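Side-chain contact in coiled-coil and C2 domain-containing protein 1-like (Drosophila melanogaster, PDB 6EI6), which binds monophosphorylated phosphatidylinositols and supports full activity of the ESCRT-III subunit shrub in endosomal sorting, probably by preventing its inappropriate polymerisation: residues 57-62 / 223-228. Residues are numbered along the deposited sequence; the frame is centred on the assembly and turned at random.
Sequences RDHHKA and KCEIHD. With SO4 (sulfate ion), chain E.
His59 of helix 34-62 meets Glu225, the first residue of strand 225-233, in a His-carboxylate hydrogen bond that joins the helical hairpin of the chain to the beta-sandwich of its C2 domain. Strand 225-233 forms one margin of a four-stranded antiparallel sheet, and the contact sits where the loop before it runs in. The example illustrates how one buried ring can tie two structural units together. The imidazole and the carboxylate lie nearly in one plane, 16° apart, and ND1 points between the two oxygens, giving a bifurcated bond. It runs 3.0 Å from His59 ND1 to Glu225 OE1 and 3.1 Å from ND1 to Glu225 OE2; the second is the straighter (157° against 131°), and both oxygens accept through their syn lone pairs. The glutamate side chain, bent at chi2, crosses that of His59 at about a right angle, yet its carboxylate ends nearly coplanar with the ring. Asn112 ND2 also donates to OE1, so this oxygen accepts two hydrogen bonds, which limits how freely the carboxylate can turn. Cys224 adds its sulfur obliquely to the same ring, 3.9 Å from SG to the centroid of His59, while Cys111 touches both residues. Replacing His59 by an alanine would probably leave the Glu225 carboxylate without its ND1 donor and open a gap beside the Cys224 sulfur. Two residues earlier on the helix, Arg57 works within the helical part: NE bonds to Asp58 OD1 at 3.2 Å from above the carboxylate plane, and NH1 forms a salt bridge with Glu73 of helix 66-91. The Arg57 guanidinium also holds a sulfate ion, probably from the crystallisation liquor, NH1 donating to sulfate O1 and NH2 to sulfate O3 at 2.8 Å.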
loop_
_atom_site.group_PDB
_atom_site.type_symbol
_atom_site.label_atom_id
_atom_site.label_comp_id
_atom_site.label_asym_id
_atom_site.label_seq_id
_atom_site.Cartn_x
_atom_site.Cartn_y
_atom_site.Cartn_z
ATOM N N ARG A 57 -3.506 8.123 -9.252
ATOM C CA ARG A 57 -2.409 8.612 -10.080
ATOM C C ARG A 57 -1.169 7.753 -9.897
ATOM O O ARG A 57 -0.514 7.362 -10.874
ATOM C CB ARG A 57 -2.093 10.069 -9.736
ATOM C CG ARG A 57 -0.883 10.619 -10.425
ATOM C CD ARG A 57 -0.431 11.897 -9.747
ATOM N NE ARG A 57 0.121 11.598 -8.423
ATOM C CZ ARG A 57 0.311 12.487 -7.454
ATOM N NH1 ARG A 57 -0.015 13.765 -7.630
ATOM N NH2 ARG A 57 0.807 12.085 -6.294
ATOM N N ASP A 58 -0.849 7.427 -8.642
ATOM C CA ASP A 58 0.373 6.690 -8.359
ATOM C C ASP A 58 0.268 5.257 -8.845
ATOM O O ASP A 58 1.246 4.696 -9.356
ATOM C CB ASP A 58 0.676 6.752 -6.864
ATOM C CG ASP A 58 1.201 8.104 -6.446
ATOM O OD1 ASP A 58 1.546 8.906 -7.352
ATOM O OD2 ASP A 58 1.261 8.375 -5.226
ATOM N N HIS A 59 -0.916 4.657 -8.731
ATOM C CA HIS A 59 -1.096 3.334 -9.313
ATOM C C HIS A 59 -0.851 3.352 -10.819
ATOM O O HIS A 59 -0.179 2.462 -11.351
ATOM C CB HIS A 59 -2.490 2.797 -9.022
ATOM C CG HIS A 59 -2.793 1.533 -9.753
ATOM N ND1 HIS A 59 -2.400 0.296 -9.286
ATOM C CD2 HIS A 59 -3.418 1.312 -10.933
ATOM C CE1 HIS A 59 -2.793 -0.635 -10.137
ATOM N NE2 HIS A 59 -3.404 -0.045 -11.150
ATOM N N HIS A 60 -1.387 4.356 -11.523
ATOM C CA HIS A 60 -1.193 4.416 -12.969
ATOM C C HIS A 60 0.263 4.686 -13.328
ATOM O O HIS A 60 0.754 4.167 -14.338
ATOM C CB HIS A 60 -2.115 5.472 -13.583
ATOM C CG HIS A 60 -3.551 5.058 -13.591
ATOM N ND1 HIS A 60 -3.972 3.854 -14.115
ATOM C CD2 HIS A 60 -4.656 5.661 -13.100
ATOM C CE1 HIS A 60 -5.279 3.739 -13.961
ATOM N NE2 HIS A 60 -5.718 4.818 -13.340
ATOM N N LYS A 61 0.970 5.474 -12.508
ATOM C CA LYS A 61 2.392 5.718 -12.739
ATOM C C LYS A 61 3.195 4.432 -12.621
ATOM O O LYS A 61 3.989 4.093 -13.508
ATOM C CB LYS A 61 2.912 6.752 -11.754
ATOM C CG LYS A 61 4.416 6.807 -11.710
ATOM C CD LYS A 61 4.893 8.122 -11.161
ATOM C CE LYS A 61 5.808 7.922 -9.967
ATOM N NZ LYS A 61 6.655 9.129 -9.708
ATOM N N ALA A 62 2.980 3.691 -11.536
ATOM C CA ALA A 62 3.670 2.424 -11.341
ATOM C C ALA A 62 3.390 1.425 -12.454
ATOM O O ALA A 62 4.178 0.492 -12.640
ATOM C CB ALA A 62 3.277 1.804 -10.007
ATOM N N LYS A 223 -5.258 1.172 -0.897
ATOM C CA LYS A 223 -4.413 1.064 -2.075
ATOM C C LYS A 223 -4.372 -0.380 -2.553
ATOM O O LYS A 223 -4.755 -1.324 -1.846
ATOM C CB LYS A 223 -2.993 1.558 -1.811
ATOM C CG LYS A 223 -2.900 3.056 -1.764
ATOM C CD LYS A 223 -1.459 3.513 -1.778
ATOM C CE LYS A 223 -1.156 4.323 -0.564
ATOM N NZ LYS A 223 -1.643 3.553 0.612
ATOM N N CYS A 224 -3.916 -0.556 -3.778
ATOM C CA CYS A 224 -3.991 -1.882 -4.350
ATOM C C CYS A 224 -2.622 -2.522 -4.504
ATOM O O CYS A 224 -2.539 -3.672 -4.971
ATOM C CB CYS A 224 -4.730 -1.831 -5.688
ATOM S SG CYS A 224 -4.068 -0.566 -6.701
ATOM N N GLU A 225 -1.553 -1.823 -4.117
ATOM C CA GLU A 225 -0.268 -2.477 -3.970
ATOM C C GLU A 225 0.612 -1.708 -3.000
ATOM O O GLU A 225 0.498 -0.486 -2.855
ATOM C CB GLU A 225 0.443 -2.659 -5.315
ATOM C CG GLU A 225 0.893 -1.411 -6.003
ATOM C CD GLU A 225 -0.151 -0.875 -6.977
ATOM O OE1 GLU A 225 -0.787 -1.679 -7.708
ATOM O OE2 GLU A 225 -0.351 0.358 -6.987
ATOM N N ILE A 226 1.481 -2.456 -2.319
ATOM C CA ILE A 226 2.611 -1.920 -1.565
ATOM C C ILE A 226 3.878 -2.258 -2.340
ATOM O O ILE A 226 4.029 -3.382 -2.831
ATOM C CB ILE A 226 2.655 -2.501 -0.146
ATOM C CG1 ILE A 226 1.393 -2.114 0.621
ATOM C CG2 ILE A 226 3.921 -2.057 0.582
ATOM C CD1 ILE A 226 1.146 -2.941 1.880
ATOM N N HIS A 227 4.763 -1.284 -2.501
ATOM C CA HIS A 227 6.040 -1.538 -3.161
ATOM C C HIS A 227 7.093 -0.609 -2.567
ATOM O O HIS A 227 7.073 0.601 -2.799
ATOM C CB HIS A 227 5.933 -1.356 -4.666
ATOM C CG HIS A 227 7.254 -1.409 -5.371
ATOM N ND1 HIS A 227 7.487 -0.764 -6.568
ATOM C CD2 HIS A 227 8.420 -2.018 -5.040
ATOM C CE1 HIS A 227 8.735 -0.982 -6.949
ATOM N NE2 HIS A 227 9.323 -1.737 -6.036
ATOM N N ASP A 228 8.019 -1.173 -1.812
ATOM C CA ASP A 228 9.055 -0.380 -1.173
ATOM C C ASP A 228 10.273 -1.270 -0.962
ATOM O O ASP A 228 10.292 -2.439 -1.356
ATOM C CB ASP A 228 8.541 0.214 0.136
ATOM C CG ASP A 228 8.966 1.654 0.323
ATOM O OD1 ASP A 228 9.944 2.053 -0.335
ATOM O OD2 ASP A 228 8.324 2.387 1.110
HETATM S S SO4 E . 2.032 15.410 -4.575
HETATM O O1 SO4 E . 1.141 15.934 -5.619
HETATM O O2 SO4 E . 1.731 16.086 -3.306
HETATM O O3 SO4 E . 1.870 13.952 -4.429
HETATM O O4 SO4 E . 3.418 15.711 -4.949
#